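Local coordinates for protein nitrilotriacetate monooxygenase component B (PDB 3BPK) that probably binds FMN and acts as the flavin-dependent, reductase-like component of a monooxygenase, at residues I26-A31 / I185-G190; I177-L182 / A194-Q199. One frame throughout, in Å; residues are numbered along the deposited sequence.

Interaction 1 of 2, residues I26-A31 / I185-G190; sequences IPRPVA and ISRLAG
R28 and R187 form an antiparallel hydrogen-bonded pair. R28 N donates to R187 O at 3.1 Å, on a lone pair of that carbonyl, and R187 N returns a bond of 2.8 Å to R28 O. Beyond the pair the ladder opens: P29 has no N-H to give, and one residue further V30 N reaches I185 O only through a water, which accepts from the nitrogen and donates to the oxygen.

A third direct bond comes from a side chain. With CG beside its backbone N and the chain bent at chi3 (-58°), R28 curls back over the partner strand, and its NH2 donates to L188 O at 3.0 Å. The bond is bent, 137° at the hydrogen, and the donor stands above the carbonyl plane. R187 O lies over one face of the same guanidinium, toward its rim. NE of R28 is bound by S48 OG, while NH1 serves the carbonyls of T22 and I25, so all three nitrogens are held and the group is fixed in rotation. R187 turns its own guanidinium away, its NH2 bonding G190 O at 3.1 Å in the guanidinium plane.

Apolar contacts lie at both ends. CD2 of L188 rests against CB of I26 (3.9 Å) and against CA and CB of P27, which follows a cis peptide bond. At the other end, CG2 of V30 meets CD1 of I185 at 3.9 Å. In the conformer described, one of two, the S186 hydroxyl lies beside P27 CB and is hydrogen-bonded to A194 O.

Here the short strand 186-187, late in the chain, is added antiparallel to the start of strand 28-36, extending the antiparallel sheet of a flavin reductase-like domain.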
loop_
_atom_site.group_PDB
_atom_site.type_symbol
_atom_site.label_atom_id
_atom_site.label_comp_id
_atom_site.label_asym_id
_atom_site.label_seq_id
_atom_site.Cartn_x
_atom_site.Cartn_y
_atom_site.Cartn_z
ATOM N N ILE B 26 4.286 -5.786 -5.908
ATOM C CA ILE B 26 5.640 -5.498 -5.431
ATOM C C ILE B 26 6.177 -4.287 -6.181
ATOM O O ILE B 26 5.690 -3.967 -7.274
ATOM C CB ILE B 26 6.582 -6.699 -5.675
ATOM C CG1 ILE B 26 6.567 -7.108 -7.166
ATOM C CG2 ILE B 26 6.216 -7.897 -4.784
ATOM C CD1 ILE B 26 7.817 -7.952 -7.577
ATOM N N PRO B 27 7.152 -3.573 -5.588
ATOM C CA PRO B 27 7.671 -3.745 -4.217
ATOM C C PRO B 27 6.692 -3.092 -3.252
ATOM O O PRO B 27 5.917 -2.206 -3.656
ATOM C CB PRO B 27 8.985 -2.940 -4.253
ATOM C CG PRO B 27 8.664 -1.824 -5.200
ATOM C CD PRO B 27 7.792 -2.432 -6.280
ATOM N N ARG B 28 6.683 -3.536 -1.996
ATOM C CA ARG B 28 5.770 -2.925 -1.001
ATOM C C ARG B 28 6.568 -2.166 0.083
ATOM O O ARG B 28 7.529 -2.701 0.623
ATOM C CB ARG B 28 4.921 -3.987 -0.285
ATOM C CG ARG B 28 4.000 -4.705 -1.284
ATOM C CD ARG B 28 3.096 -5.724 -0.587
ATOM N NE ARG B 28 3.784 -6.765 0.172
ATOM C CZ ARG B 28 4.421 -7.810 -0.396
ATOM N NH1 ARG B 28 4.450 -7.953 -1.720
ATOM N NH2 ARG B 28 5.009 -8.738 0.359
ATOM N N PRO B 29 6.150 -0.951 0.409
ATOM C CA PRO B 29 6.849 -0.227 1.477
ATOM C C PRO B 29 6.527 -0.891 2.810
ATOM O O PRO B 29 5.434 -1.454 2.971
ATOM C CB PRO B 29 6.259 1.184 1.402
ATOM C CG PRO B 29 4.895 0.994 0.815
ATOM C CD PRO B 29 5.020 -0.182 -0.161
ATOM N N VAL B 30 7.430 -0.763 3.779
ATOM C CA VAL B 30 7.269 -1.506 5.039
ATOM C C VAL B 30 7.107 -0.539 6.207
ATOM O O VAL B 30 8.031 0.264 6.491
ATOM C CB VAL B 30 8.513 -2.457 5.288
ATOM C CG1 VAL B 30 8.396 -3.247 6.589
ATOM C CG2 VAL B 30 8.665 -3.460 4.116
ATOM N N ALA B 31 5.941 -0.598 6.848
ATOM C CA ALA B 31 5.684 0.222 8.039
ATOM C C ALA B 31 6.242 -0.500 9.258
ATOM O O ALA B 31 5.867 -1.652 9.524
ATOM C CB ALA B 31 4.180 0.463 8.226
ATOM N N ILE B 185 13.584 0.535 2.526
ATOM C CA ILE B 185 13.526 -0.878 2.126
ATOM C C ILE B 185 12.090 -1.302 1.801
ATOM O O ILE B 185 11.110 -0.731 2.337
ATOM C CB ILE B 185 14.196 -1.825 3.154
ATOM C CG1 ILE B 185 13.486 -1.782 4.484
ATOM C CG2 ILE B 185 15.714 -1.548 3.308
ATOM C CD1 ILE B 185 12.486 -2.885 4.621
ATOM N N SER B 186 11.963 -2.282 0.903
ATOM C CA SER B 186 10.650 -2.768 0.527
ATOM C C SER B 186 10.607 -4.278 0.594
ATOM O O SER B 186 11.640 -4.930 0.611
ATOM C CB SER B 186 10.278 -2.272 -0.867
ATOM O OG SER B 186 11.288 -2.598 -1.816
ATOM N N ARG B 187 9.397 -4.813 0.627
ATOM C CA ARG B 187 9.170 -6.259 0.737
ATOM C C ARG B 187 8.742 -6.851 -0.611
ATOM O O ARG B 187 7.938 -6.267 -1.345
ATOM C CB ARG B 187 8.111 -6.541 1.787
ATOM C CG ARG B 187 7.948 -7.998 2.143
ATOM C CD ARG B 187 8.949 -8.541 3.107
ATOM N NE ARG B 187 8.654 -9.957 3.329
ATOM C CZ ARG B 187 7.820 -10.440 4.256
ATOM N NH1 ARG B 187 7.184 -9.622 5.114
ATOM N NH2 ARG B 187 7.624 -11.761 4.345
ATOM N N LEU B 188 9.282 -8.035 -0.905
ATOM C CA LEU B 188 8.834 -8.774 -2.079
ATOM C C LEU B 188 8.147 -10.068 -1.610
ATOM O O LEU B 188 7.562 -10.104 -0.524
ATOM C CB LEU B 188 10.021 -9.060 -3.006
ATOM C CG LEU B 188 10.890 -7.854 -3.389
ATOM C CD1 LEU B 188 11.993 -8.348 -4.328
ATOM C CD2 LEU B 188 10.093 -6.734 -4.082
ATOM N N ALA B 189 8.237 -11.136 -2.391
ATOM C CA ALA B 189 7.645 -12.381 -1.949
ATOM C C ALA B 189 8.627 -13.152 -1.062
ATOM O O ALA B 189 9.822 -12.910 -1.120
ATOM C CB ALA B 189 7.207 -13.214 -3.162
ATOM N N GLY B 190 8.116 -14.071 -0.262
ATOM C CA GLY B 190 8.964 -14.952 0.543
ATOM C C GLY B 190 9.679 -14.113 1.581
ATOM O O GLY B 190 9.136 -13.131 2.073
HETATM O O HOH W 1 9.492 1.452 2.614
#

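Interaction 2 of 2, residues I177-L182 / A194-Q199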
loop_
_atom_site.group_PDB
_atom_site.type_symbol
_atom_site.label_atom_id
_atom_site.label_comp_id
_atom_site.label_asym_id
_atom_site.label_seq_id
_atom_site.Cartn_x
_atom_site.Cartn_y
_atom_site.Cartn_z
ATOM N N ILE B 177 11.729 14.916 0.440
ATOM C CA ILE B 177 12.598 13.921 1.074
ATOM C C ILE B 177 13.587 13.381 0.062
ATOM O O ILE B 177 13.171 12.991 -1.035
ATOM C CB ILE B 177 11.743 12.713 1.634
ATOM C CG1 ILE B 177 10.721 13.197 2.673
ATOM C CG2 ILE B 177 12.628 11.612 2.192
ATOM C CD1 ILE B 177 11.347 13.854 3.908
ATOM N N HIS B 178 14.873 13.346 0.422
ATOM C CA HIS B 178 15.893 12.759 -0.462
ATOM C C HIS B 178 15.819 11.257 -0.424
ATOM O O HIS B 178 16.267 10.622 0.525
ATOM C CB HIS B 178 17.307 13.199 -0.096
ATOM C CG HIS B 178 17.576 14.628 -0.412
ATOM N ND1 HIS B 178 18.181 15.489 0.482
ATOM C CD2 HIS B 178 17.304 15.358 -1.517
ATOM C CE1 HIS B 178 18.282 16.685 -0.066
ATOM N NE2 HIS B 178 17.756 16.635 -1.277
ATOM N N ALA B 179 15.222 10.685 -1.472
ATOM C CA ALA B 179 14.997 9.240 -1.519
ATOM C C ALA B 179 16.301 8.443 -1.416
ATOM O O ALA B 179 16.366 7.443 -0.685
ATOM C CB ALA B 179 14.220 8.874 -2.808
ATOM N N GLU B 180 17.356 8.894 -2.109
ATOM C CA GLU B 180 18.617 8.148 -2.031
ATOM C C GLU B 180 19.313 8.299 -0.681
ATOM O O GLU B 180 20.063 7.412 -0.276
ATOM C CB GLU B 180 19.578 8.490 -3.173
ATOM C CG GLU B 180 19.640 7.413 -4.275
ATOM C CD GLU B 180 19.980 6.002 -3.753
ATOM O OE1 GLU B 180 19.261 5.047 -4.138
ATOM O OE2 GLU B 180 20.936 5.850 -2.946
ATOM N N GLY B 181 19.071 9.392 0.036
ATOM C CA GLY B 181 19.589 9.515 1.394
ATOM C C GLY B 181 18.808 8.663 2.386
ATOM O O GLY B 181 19.365 8.121 3.334
ATOM N N LEU B 182 17.501 8.519 2.144
ATOM C CA LEU B 182 16.637 7.698 2.995
ATOM C C LEU B 182 16.975 6.207 2.918
ATOM O O LEU B 182 16.993 5.523 3.945
ATOM C CB LEU B 182 15.185 7.919 2.596
ATOM C CG LEU B 182 14.125 7.112 3.375
ATOM C CD1 LEU B 182 14.139 7.371 4.925
ATOM C CD2 LEU B 182 12.725 7.366 2.783
ATOM N N ALA B 194 13.833 -5.626 -0.996
ATOM C CA ALA B 194 14.516 -4.916 -2.060
ATOM C C ALA B 194 14.933 -3.531 -1.583
ATOM O O ALA B 194 14.184 -2.865 -0.882
ATOM C CB ALA B 194 13.655 -4.825 -3.307
ATOM N N LYS B 195 16.138 -3.121 -1.968
ATOM C CA LYS B 195 16.584 -1.729 -1.804
ATOM C C LYS B 195 15.874 -0.875 -2.842
ATOM O O LYS B 195 15.200 -1.415 -3.727
ATOM C CB LYS B 195 18.101 -1.629 -1.994
ATOM C CG LYS B 195 18.857 -2.531 -1.085
ATOM C CD LYS B 195 20.349 -2.374 -1.327
ATOM C CE LYS B 195 21.071 -3.480 -0.598
ATOM N NZ LYS B 195 22.531 -3.245 -0.731
ATOM N N LEU B 196 16.030 0.452 -2.749
ATOM C CA LEU B 196 15.377 1.358 -3.664
ATOM C C LEU B 196 16.012 1.173 -5.041
ATOM O O LEU B 196 17.251 1.165 -5.172
ATOM C CB LEU B 196 15.536 2.821 -3.195
ATOM C CG LEU B 196 14.810 3.886 -4.041
ATOM C CD1 LEU B 196 13.278 3.671 -4.070
ATOM C CD2 LEU B 196 15.172 5.267 -3.533
ATOM N N GLY B 197 15.189 1.025 -6.071
ATOM C CA GLY B 197 15.727 0.846 -7.426
ATOM C C GLY B 197 16.120 2.122 -8.158
ATOM O O GLY B 197 15.973 3.248 -7.643
ATOM N N GLU B 198 16.611 1.924 -9.377
ATOM C CA GLU B 198 17.030 3.043 -10.209
ATOM C C GLU B 198 15.857 3.936 -10.524
ATOM O O GLU B 198 14.782 3.481 -10.897
ATOM C CB GLU B 198 17.667 2.553 -11.505
ATOM C CG GLU B 198 17.890 3.672 -12.490
ATOM C CD GLU B 198 18.505 3.217 -13.791
ATOM O OE1 GLU B 198 17.877 2.399 -14.526
ATOM O OE2 GLU B 198 19.616 3.709 -14.085
ATOM N N GLN B 199 16.060 5.233 -10.355
ATOM C CA GLN B 199 14.987 6.177 -10.590
ATOM C C GLN B 199 14.872 6.574 -12.062
ATOM O O GLN B 199 15.847 6.523 -12.835
ATOM C CB GLN B 199 15.171 7.410 -9.713
ATOM C CG GLN B 199 15.126 7.091 -8.212
ATOM C CD GLN B 199 15.182 8.358 -7.388
ATOM O OE1 GLN B 199 14.489 9.338 -7.695
ATOM N NE2 GLN B 199 15.995 8.350 -6.327
HETATM O O HOH W 2 17.272 5.245 -6.372
#
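L196 reaches from the loop 194-199 to the single turn of helix 179-182, and its side chain carries most of the contact. Its CB points toward the helix, and CG, anti to the backbone N (chi1 -176°), continues in that direction. At CG the chain forks, and the CD2 branch does the touching. This methyl lies 3.8 Å from A179 CB, a plain apolar contact, and 3.8 Å from A179 O, so it rests against both the side chain and the carbonyl of one residue. In the E180 conformer described, one of two, CD2 also comes within 4.1 Å of E180 OE1, at the edge of the contact.

Q199 approaches the same alanine from further along the loop. Its chain runs extended beyond CG and brings NE2 to 4.0 Å from A179 CB, so that the methyl is met by both L196 and the amide end of Q199.

No direct hydrogen bond joins the two segments; a water does so instead. With E180 in that same conformer, it donates to E180 OE1 at 3.0 Å and to G197 O at 2.7 Å, and accepts a weak bond from Q199 NE2. The bend of this E180 conformer at chi2 (-55°) turns the carboxylate toward the loop and this water.

The second subunit lies close by: A179 packs on I26 of that chain, and both L196 and Q199 pack on its L188. H178 occupies the N-cap position, and its carbonyl receives the N-H of L182. The arrangement is a surface contact between one short helical turn and an irregular loop, joined by a leucine methyl and a bridging water beside the dimer interface.

Overall arrangement
The centres of interactions 1 and 2 are about 14 Å apart, on the same side of the chain's centre. Their segments alternate along the sequence: 26-31, then 177-182, 185-190 and 194-199. Helix 179-182 leads into strand 186-187, which pairs on one side with strand 28-36 and with strand 192-194 as well. That second pairing joins the contacts directly, through a probable hydrogen bond from A194 N to S186 O and packing of L188 against A194. Interaction 1 is buried, interaction 2 superficial. Both touch the second subunit, where A194 and Q199 enter an antiparallel ladder, so the C-terminal region links the main sheet to the dimer interface.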